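Local coordinates for protein D-hydantoinase (Ralstonia pickettii, PDB 1NFG) that probably hydrolyses the cyclic amide bond of D-hydantoin derivatives stereospecifically, using two zinc ions bridged by a carbamylated lysine in each subunit, at residues D71-A76 / G113-D118; A105-M110 / Y119-I124; I159-L164 / T219-A224. All coordinates share one frame; numbering follows the deposited sequence.

Contact 1. Residues D71-A76 / G113-D118; sequences DTFATA and GKSAID
Phe73 and Ser115 meet side chain to side chain: the serine hydroxyl approaches the phenyl ring obliquely, nearest its CD1 and CE1 atoms, with Ser115 OG 3.0 Å from Phe73 CD1 and slightly farther from CE1. Ser115 carries OG beside its own backbone N and anti to the carbonyl carbon (chi1 -63°), which turns the hydroxyl to the ring. The CB of Phe73 itself leans toward the 113-118 loop, and its side chain also touches Met110 and Ala111 of helix 100-111. One residue on, Ala74 lies against the backbone of Lys114. Ala74 CB is 3.4 Å from Lys114 O. The CA of Ala74 makes a CA-H...O contact with Lys114 O at 3.3 Å. Lys114 starts toward the helix but its extended chain then leads NZ away. In the TIM barrel of this amidohydrolase, the pairing sets the first turn of helix 73-82 against the loop that runs from helix 100-111 into strand 118-124. That first turn is closed by a capping box: Thr75 N donates to Thr72 OG1 at 3.2 Å, nearly straight at 175°, and Thr72 N returns a bond of 2.6 Å to Thr75 OG1. Thr77, farther along the helix, hydrogen-bonds Ala116 N of the loop through its hydroxyl.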
loop_
_atom_site.group_PDB
_atom_site.type_symbol
_atom_site.label_atom_id
_atom_site.label_comp_id
_atom_site.label_asym_id
_atom_site.label_seq_id
_atom_site.Cartn_x
_atom_site.Cartn_y
_atom_site.Cartn_z
ATOM N N ASP A 71 7.069 -16.236 39.547
ATOM C CA ASP A 71 8.400 -16.727 39.225
ATOM C C ASP A 71 9.477 -15.769 39.679
ATOM O O ASP A 71 9.251 -14.566 39.795
ATOM C CB ASP A 71 8.571 -16.945 37.713
ATOM C CG ASP A 71 8.203 -18.343 37.276
ATOM O OD1 ASP A 71 8.376 -19.287 38.077
ATOM O OD2 ASP A 71 7.756 -18.502 36.123
ATOM N N THR A 72 10.657 -16.323 39.930
ATOM C CA THR A 72 11.821 -15.547 40.333
ATOM C C THR A 72 12.872 -15.864 39.284
ATOM O O THR A 72 12.654 -16.709 38.420
ATOM C CB THR A 72 12.358 -15.985 41.711
ATOM O OG1 THR A 72 12.709 -17.376 41.671
ATOM C CG2 THR A 72 11.313 -15.754 42.789
ATOM N N PHE A 73 14.010 -15.193 39.355
ATOM C CA PHE A 73 15.071 -15.448 38.400
ATOM C C PHE A 73 15.475 -16.927 38.438
ATOM O O PHE A 73 15.887 -17.492 37.427
ATOM C CB PHE A 73 16.265 -14.563 38.723
ATOM C CG PHE A 73 16.784 -13.802 37.549
ATOM C CD1 PHE A 73 17.569 -14.430 36.589
ATOM C CD2 PHE A 73 16.496 -12.451 37.403
ATOM C CE1 PHE A 73 18.066 -13.716 35.495
ATOM C CE2 PHE A 73 16.982 -11.729 36.319
ATOM C CZ PHE A 73 17.769 -12.358 35.363
ATOM N N ALA A 74 15.335 -17.551 39.604
ATOM C CA ALA A 74 15.694 -18.954 39.776
ATOM C C ALA A 74 14.659 -19.925 39.217
ATOM O O ALA A 74 15.007 -20.845 38.483
ATOM C CB ALA A 74 15.930 -19.247 41.242
ATOM N N THR A 75 13.393 -19.735 39.573
ATOM C CA THR A 75 12.334 -20.618 39.095
ATOM C C THR A 75 12.130 -20.533 37.587
ATOM O O THR A 75 11.799 -21.526 36.943
ATOM C CB THR A 75 10.980 -20.299 39.760
ATOM O OG1 THR A 75 10.687 -18.903 39.602
ATOM C CG2 THR A 75 11.008 -20.654 41.227
ATOM N N ALA A 76 12.318 -19.346 37.023
ATOM C CA ALA A 76 12.130 -19.166 35.588
ATOM C C ALA A 76 13.252 -19.797 34.771
ATOM O O ALA A 76 12.986 -20.576 33.852
ATOM C CB ALA A 76 12.005 -17.677 35.253
ATOM N N GLY A 113 24.262 -15.715 41.047
ATOM C CA GLY A 113 24.233 -16.967 41.779
ATOM C C GLY A 113 22.879 -17.635 41.874
ATOM O O GLY A 113 22.704 -18.536 42.692
ATOM N N LYS A 114 21.921 -17.227 41.042
ATOM C CA LYS A 114 20.588 -17.829 41.109
ATOM C C LYS A 114 20.015 -18.284 39.771
ATOM O O LYS A 114 18.997 -18.983 39.742
ATOM C CB LYS A 114 19.617 -16.854 41.774
ATOM C CG LYS A 114 20.171 -16.214 43.035
ATOM C CD LYS A 114 19.166 -15.271 43.659
ATOM C CE LYS A 114 19.807 -14.387 44.719
ATOM N NZ LYS A 114 18.775 -13.560 45.400
ATOM N N SER A 115 20.664 -17.895 38.672
ATOM C CA SER A 115 20.223 -18.264 37.323
ATOM C C SER A 115 20.719 -19.628 36.879
ATOM O O SER A 115 21.927 -19.874 36.858
ATOM C CB SER A 115 20.717 -17.249 36.297
ATOM O OG SER A 115 20.163 -15.976 36.534
ATOM N N ALA A 116 19.791 -20.504 36.501
ATOM C CA ALA A 116 20.161 -21.835 36.032
ATOM C C ALA A 116 20.882 -21.736 34.686
ATOM O O ALA A 116 21.694 -22.600 34.352
ATOM C CB ALA A 116 18.924 -22.706 35.893
ATOM N N ILE A 117 20.587 -20.676 33.929
ATOM C CA ILE A 117 21.183 -20.462 32.609
ATOM C C ILE A 117 21.761 -19.055 32.495
ATOM O O ILE A 117 21.520 -18.206 33.352
ATOM C CB ILE A 117 20.136 -20.641 31.485
ATOM C CG1 ILE A 117 19.099 -19.509 31.572
ATOM C CG2 ILE A 117 19.461 -22.007 31.612
ATOM C CD1 ILE A 117 17.969 -19.574 30.554
ATOM N N ASP A 118 22.517 -18.817 31.425
ATOM C CA ASP A 118 23.141 -17.520 31.186
ATOM C C ASP A 118 22.104 -16.439 30.892
ATOM O O ASP A 118 20.992 -16.736 30.444
ATOM C CB ASP A 118 24.164 -17.642 30.050
ATOM C CG ASP A 118 25.436 -18.373 30.492
ATOM O OD1 ASP A 118 25.394 -19.027 31.555
ATOM O OD2 ASP A 118 26.469 -18.298 29.789
#

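Contact 2. Residues A105-M110 / Y119-I124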
loop_
_atom_site.group_PDB
_atom_site.type_symbol
_atom_site.label_atom_id
_atom_site.label_comp_id
_atom_site.label_asym_id
_atom_site.label_seq_id
_atom_site.Cartn_x
_atom_site.Cartn_y
_atom_site.Cartn_z
ATOM N N ALA A 105 22.136 -2.916 39.461
ATOM C CA ALA A 105 22.586 -3.491 40.725
ATOM C C ALA A 105 21.475 -4.350 41.317
ATOM O O ALA A 105 21.722 -5.452 41.808
ATOM C CB ALA A 105 22.962 -2.376 41.698
ATOM N N LYS A 106 20.248 -3.837 41.271
ATOM C CA LYS A 106 19.106 -4.571 41.800
ATOM C C LYS A 106 18.918 -5.880 41.044
ATOM O O LYS A 106 18.605 -6.922 41.638
ATOM C CB LYS A 106 17.839 -3.727 41.687
ATOM C CG LYS A 106 16.598 -4.417 42.213
ATOM C CD LYS A 106 15.410 -3.476 42.175
ATOM C CE LYS A 106 14.173 -4.107 42.798
ATOM N NZ LYS A 106 13.074 -3.101 42.963
ATOM N N TRP A 107 19.111 -5.825 39.727
ATOM C CA TRP A 107 18.962 -7.011 38.900
ATOM C C TRP A 107 20.046 -8.021 39.246
ATOM O O TRP A 107 19.751 -9.203 39.451
ATOM C CB TRP A 107 18.976 -6.640 37.404
ATOM C CG TRP A 107 17.660 -6.963 36.753
ATOM C CD1 TRP A 107 17.404 -7.985 35.884
ATOM C CD2 TRP A 107 16.386 -6.383 37.069
ATOM N NE1 TRP A 107 16.054 -8.090 35.652
ATOM C CE2 TRP A 107 15.404 -7.121 36.368
ATOM C CE3 TRP A 107 15.978 -5.318 37.885
ATOM C CZ2 TRP A 107 14.038 -6.831 36.461
ATOM C CZ3 TRP A 107 14.618 -5.031 37.978
ATOM C CH2 TRP A 107 13.666 -5.787 37.269
ATOM N N ASP A 108 21.292 -7.561 39.330
ATOM C CA ASP A 108 22.382 -8.455 39.699
ATOM C C ASP A 108 22.017 -9.175 41.000
ATOM O O ASP A 108 22.284 -10.369 41.162
ATOM C CB ASP A 108 23.681 -7.682 39.893
ATOM C CG ASP A 108 24.257 -7.174 38.587
ATOM O OD1 ASP A 108 24.160 -7.904 37.569
ATOM O OD2 ASP A 108 24.823 -6.055 38.579
ATOM N N GLY A 109 21.394 -8.454 41.926
ATOM C CA GLY A 109 21.011 -9.074 43.174
ATOM C C GLY A 109 20.087 -10.246 42.933
ATOM O O GLY A 109 20.203 -11.287 43.578
ATOM N N MET A 110 19.166 -10.086 41.991
ATOM C CA MET A 110 18.213 -11.145 41.680
ATOM C C MET A 110 18.798 -12.296 40.859
ATOM O O MET A 110 18.456 -13.459 41.082
ATOM C CB MET A 110 17.023 -10.563 40.924
ATOM C CG MET A 110 16.186 -9.581 41.718
ATOM S SD MET A 110 14.939 -8.782 40.667
ATOM C CE MET A 110 15.886 -7.404 40.133
ATOM N N TYR A 119 22.465 -15.185 31.153
ATOM C CA TYR A 119 21.534 -14.078 30.963
ATOM C C TYR A 119 22.206 -12.736 30.699
ATOM O O TYR A 119 23.334 -12.492 31.133
ATOM C CB TYR A 119 20.652 -13.951 32.205
ATOM C CG TYR A 119 21.454 -13.706 33.464
ATOM C CD1 TYR A 119 21.912 -12.429 33.788
ATOM C CD2 TYR A 119 21.842 -14.771 34.282
ATOM C CE1 TYR A 119 22.745 -12.216 34.891
ATOM C CE2 TYR A 119 22.675 -14.570 35.386
ATOM C CZ TYR A 119 23.125 -13.293 35.680
ATOM O OH TYR A 119 23.967 -13.100 36.752
ATOM N N GLY A 120 21.489 -11.877 29.976
ATOM C CA GLY A 120 21.965 -10.539 29.660
ATOM C C GLY A 120 20.846 -9.604 30.085
ATOM O O GLY A 120 19.804 -10.084 30.541
ATOM N N TYR A 121 21.032 -8.291 29.959
ATOM C CA TYR A 121 19.971 -7.360 30.358
ATOM C C TYR A 121 19.610 -6.339 29.298
ATOM O O TYR A 121 20.460 -5.893 28.531
ATOM C CB TYR A 121 20.350 -6.517 31.591
ATOM C CG TYR A 121 20.740 -7.226 32.871
ATOM C CD1 TYR A 121 20.123 -8.412 33.272
ATOM C CD2 TYR A 121 21.700 -6.660 33.716
ATOM C CE1 TYR A 121 20.459 -9.017 34.488
ATOM C CE2 TYR A 121 22.040 -7.252 34.930
ATOM C CZ TYR A 121 21.423 -8.428 35.310
ATOM O OH TYR A 121 21.786 -9.022 36.498
ATOM N N HIS A 122 18.335 -5.968 29.276
ATOM C CA HIS A 122 17.858 -4.894 28.409
ATOM C C HIS A 122 17.568 -3.870 29.495
ATOM O O HIS A 122 17.177 -4.246 30.608
ATOM C CB HIS A 122 16.523 -5.210 27.738
ATOM C CG HIS A 122 16.572 -6.340 26.766
ATOM N ND1 HIS A 122 17.377 -6.324 25.649
ATOM C CD2 HIS A 122 15.869 -7.495 26.715
ATOM C CE1 HIS A 122 17.165 -7.422 24.947
ATOM N NE2 HIS A 122 16.254 -8.149 25.572
ATOM N N ILE A 123 17.744 -2.589 29.212
ATOM C CA ILE A 123 17.444 -1.612 30.241
ATOM C C ILE A 123 16.172 -0.828 29.914
ATOM O O ILE A 123 16.073 -0.201 28.855
ATOM C CB ILE A 123 18.629 -0.637 30.453
ATOM C CG1 ILE A 123 18.316 0.302 31.624
ATOM C CG2 ILE A 123 18.911 0.134 29.169
ATOM C CD1 ILE A 123 17.901 -0.428 32.906
ATOM N N ILE A 124 15.191 -0.889 30.814
ATOM C CA ILE A 124 13.944 -0.158 30.626
ATOM C C ILE A 124 14.078 1.232 31.229
ATOM O O ILE A 124 14.423 1.375 32.400
ATOM C CB ILE A 124 12.755 -0.821 31.329
ATOM C CG1 ILE A 124 12.407 -2.146 30.661
ATOM C CG2 ILE A 124 11.561 0.112 31.287
ATOM C CD1 ILE A 124 11.154 -2.784 31.205
HETATM O O HOH W 1 24.448 -10.763 38.061
#
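Asp108 OD1 is gripped twice: the hydroxyl of Tyr121 donates to it, OH to OD1 2.8 Å, and a water donates to the same oxygen at 2.9 Å. That water also hydrogen-bonds Tyr119 OH at 2.7 Å, so two tyrosines of strand 118-124 reach one carboxylate oxygen, one directly and one through solvent. The phenol of Tyr121 meets OD1 from above the carboxylate plane, 40° out of it, while OD1 itself sits at the edge of the tyrosine ring, close to the ring plane. Asp108 holds CG beside its backbone N (chi1 -71°), and although its CB does not aim at the strand, the carboxylate swings nearer to it. Across the ring of Tyr121 comes Trp107. Its CB stands over one face, 4.1 Å from the ring centroid in a CH-pi contact, and the edge of its five-membered ring is turned to that face in a T-shaped pair, with planes at 85° and Trp107 CD1 3.5 Å from Tyr121 CE1. Here helix 100-111 packs on the strand that follows it, within the beta-alpha-beta unit of strand 85-93, helix 100-111 and strand 118-124, a repeating element of the TIM barrel. Met110 CE lies over one face of the indole, and Trp107 NE1 is hydrogen-bonded to Asp90 OD2 on strand 85-93, which ties the same side chain to both strands of the unit. Around Tyr121, Phe449 brings its ring up at an incline, and Val104 and Ala111 of the helix add aliphatic contacts. The indole is also about 7 Å from His59, a zinc ligand, between side chains.

Contact 3. Residues I159-L164 / T219-A224; sequences IDDVTL and TARALA
Arg221 NH1 donates to Asp161 OD1 at 2.8 Å in a salt bridge between the two helices, bent to 137° at the hydrogen. The aspartate offers its syn lone pair, the one on the side of its other oxygen, and OD1 lies almost in the guanidinium plane, at the group's edge. The bridge is a single bond, from NH1 to OD1, and the carboxylate and guanidinium planes stand 43° apart, unlike a coplanar bidentate pair. The arginine chain leaves with CG anti to the backbone N (chi1 -180°) and then bends at its second and third torsions, which lays CD beside the carboxylate, 3.7 Å from Asp161 OD2, and folds the guanidinium round to OD1. Both partners are buried and have further company: Arg221 NH2 forms a salt bridge with Glu217 of its own helix, and Asp161 OD2 accepts from Asn184 ND2 of the second subunit. Arg221 also comes close to its own counterpart in that subunit, and the nearby acidic groups would probably offset the like charges. The pair thus belongs to a subunit interface of the tetramer as well as to the outer layer of the TIM barrel, where helix 161-174 and helix 212-229 pack side by side. Asp160 stands at the N-cap of the first of these, so Asp161 lies in its opening turn, where the helix dipole would be expected to stabilise a negative carboxylate. Farther along that helix the contact becomes apolar. Leu164 directs CD2 at Ala222, 4.1 Å from Ala222 CA and 4.3 Å from its CB, while Leu225 of helix 212-229 touches both Asp161 and Leu164. On the inner side Ala222 rests on Ile233 of strand 233-235.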
loop_
_atom_site.group_PDB
_atom_site.type_symbol
_atom_site.label_atom_id
_atom_site.label_comp_id
_atom_site.label_asym_id
_atom_site.label_seq_id
_atom_site.Cartn_x
_atom_site.Cartn_y
_atom_site.Cartn_z
ATOM N N ILE A 159 6.264 6.824 28.309
ATOM C CA ILE A 159 7.120 7.978 28.096
ATOM C C ILE A 159 6.580 8.614 26.811
ATOM O O ILE A 159 5.702 8.044 26.167
ATOM C CB ILE A 159 8.607 7.565 27.949
ATOM C CG1 ILE A 159 8.778 6.507 26.851
ATOM C CG2 ILE A 159 9.114 7.029 29.282
ATOM C CD1 ILE A 159 8.987 7.073 25.463
ATOM N N ASP A 160 7.086 9.779 26.430
ATOM C CA ASP A 160 6.576 10.463 25.246
ATOM C C ASP A 160 7.544 10.498 24.068
ATOM O O ASP A 160 8.666 10.012 24.161
ATOM C CB ASP A 160 6.188 11.892 25.627
ATOM C CG ASP A 160 7.340 12.655 26.261
ATOM O OD1 ASP A 160 8.389 12.817 25.605
ATOM O OD2 ASP A 160 7.204 13.091 27.419
ATOM N N ASP A 161 7.105 11.099 22.963
ATOM C CA ASP A 161 7.927 11.195 21.767
ATOM C C ASP A 161 9.232 11.927 22.061
ATOM O O ASP A 161 10.279 11.594 21.493
ATOM C CB ASP A 161 7.171 11.909 20.629
ATOM C CG ASP A 161 5.888 11.184 20.218
ATOM O OD1 ASP A 161 5.680 10.013 20.619
ATOM O OD2 ASP A 161 5.082 11.788 19.480
ATOM N N VAL A 162 9.169 12.927 22.940
ATOM C CA VAL A 162 10.362 13.694 23.312
ATOM C C VAL A 162 11.388 12.750 23.931
ATOM O O VAL A 162 12.583 12.816 23.630
ATOM C CB VAL A 162 10.035 14.802 24.346
ATOM C CG1 VAL A 162 11.309 15.537 24.744
ATOM C CG2 VAL A 162 9.013 15.767 23.770
ATOM N N THR A 163 10.900 11.869 24.800
ATOM C CA THR A 163 11.744 10.890 25.468
ATOM C C THR A 163 12.312 9.913 24.440
ATOM O O THR A 163 13.532 9.751 24.332
ATOM C CB THR A 163 10.935 10.115 26.526
ATOM O OG1 THR A 163 10.474 11.032 27.531
ATOM C CG2 THR A 163 11.789 9.030 27.170
ATOM N N LEU A 164 11.416 9.279 23.683
ATOM C CA LEU A 164 11.790 8.320 22.643
ATOM C C LEU A 164 12.855 8.898 21.706
ATOM O O LEU A 164 13.831 8.226 21.362
ATOM C CB LEU A 164 10.543 7.910 21.850
ATOM C CG LEU A 164 10.680 6.880 20.723
ATOM C CD1 LEU A 164 11.548 5.714 21.171
ATOM C CD2 LEU A 164 9.291 6.392 20.323
ATOM N N THR A 219 3.127 1.801 16.552
ATOM C CA THR A 219 4.203 1.189 15.791
ATOM C C THR A 219 4.697 2.172 14.728
ATOM O O THR A 219 5.893 2.481 14.644
ATOM C CB THR A 219 3.715 -0.100 15.121
ATOM O OG1 THR A 219 3.318 -1.039 16.134
ATOM C CG2 THR A 219 4.816 -0.704 14.264
ATOM N N ALA A 220 3.770 2.693 13.934
ATOM C CA ALA A 220 4.138 3.625 12.883
ATOM C C ALA A 220 4.873 4.844 13.426
ATOM O O ALA A 220 5.895 5.262 12.869
ATOM C CB ALA A 220 2.905 4.050 12.115
ATOM N N ARG A 221 4.359 5.408 14.517
ATOM C CA ARG A 221 4.967 6.588 15.134
ATOM C C ARG A 221 6.410 6.307 15.566
ATOM O O ARG A 221 7.334 7.072 15.249
ATOM C CB ARG A 221 4.117 7.024 16.336
ATOM C CG ARG A 221 4.610 8.256 17.089
ATOM C CD ARG A 221 3.417 9.059 17.601
ATOM N NE ARG A 221 2.416 8.226 18.266
ATOM C CZ ARG A 221 2.452 7.898 19.555
ATOM N NH1 ARG A 221 3.442 8.342 20.332
ATOM N NH2 ARG A 221 1.504 7.116 20.068
ATOM N N ALA A 222 6.604 5.205 16.283
ATOM C CA ALA A 222 7.937 4.846 16.734
ATOM C C ALA A 222 8.871 4.754 15.524
ATOM O O ALA A 222 9.947 5.357 15.502
ATOM C CB ALA A 222 7.893 3.518 17.484
ATOM N N LEU A 223 8.447 4.016 14.503
ATOM C CA LEU A 223 9.266 3.857 13.306
ATOM C C LEU A 223 9.548 5.198 12.633
ATOM O O LEU A 223 10.645 5.422 12.112
ATOM C CB LEU A 223 8.583 2.886 12.336
ATOM C CG LEU A 223 8.451 1.462 12.894
ATOM C CD1 LEU A 223 7.488 0.638 12.060
ATOM C CD2 LEU A 223 9.814 0.821 12.935
ATOM N N ALA A 224 8.560 6.090 12.650
ATOM C CA ALA A 224 8.718 7.415 12.057
ATOM C C ALA A 224 9.785 8.196 12.826
ATOM O O ALA A 224 10.653 8.855 12.235
ATOM C CB ALA A 224 7.394 8.160 12.094
#

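Contacts 1 and 2 are neighbours whose segments alternate along the chain: Phe73 of the first lies against Trp107, Met110 and Tyr119 of the second, and helix 100-111 with the loop after it serves both. Contact 1 is the more exposed of the two, partly buried, and depends on van der Waals packing and a CA-H...O contact with no hydrogen bond between its segments. Contact 2 is buried and aromatic, joining helix to barrel strand. Contact 3 stands apart, about 33 Å from contact 1 between centres. It is also buried, but between two helices at a subunit interface, and there an ion pair takes the part that a T-shaped ring pair and a phenol-carboxylate bond play in contact 2.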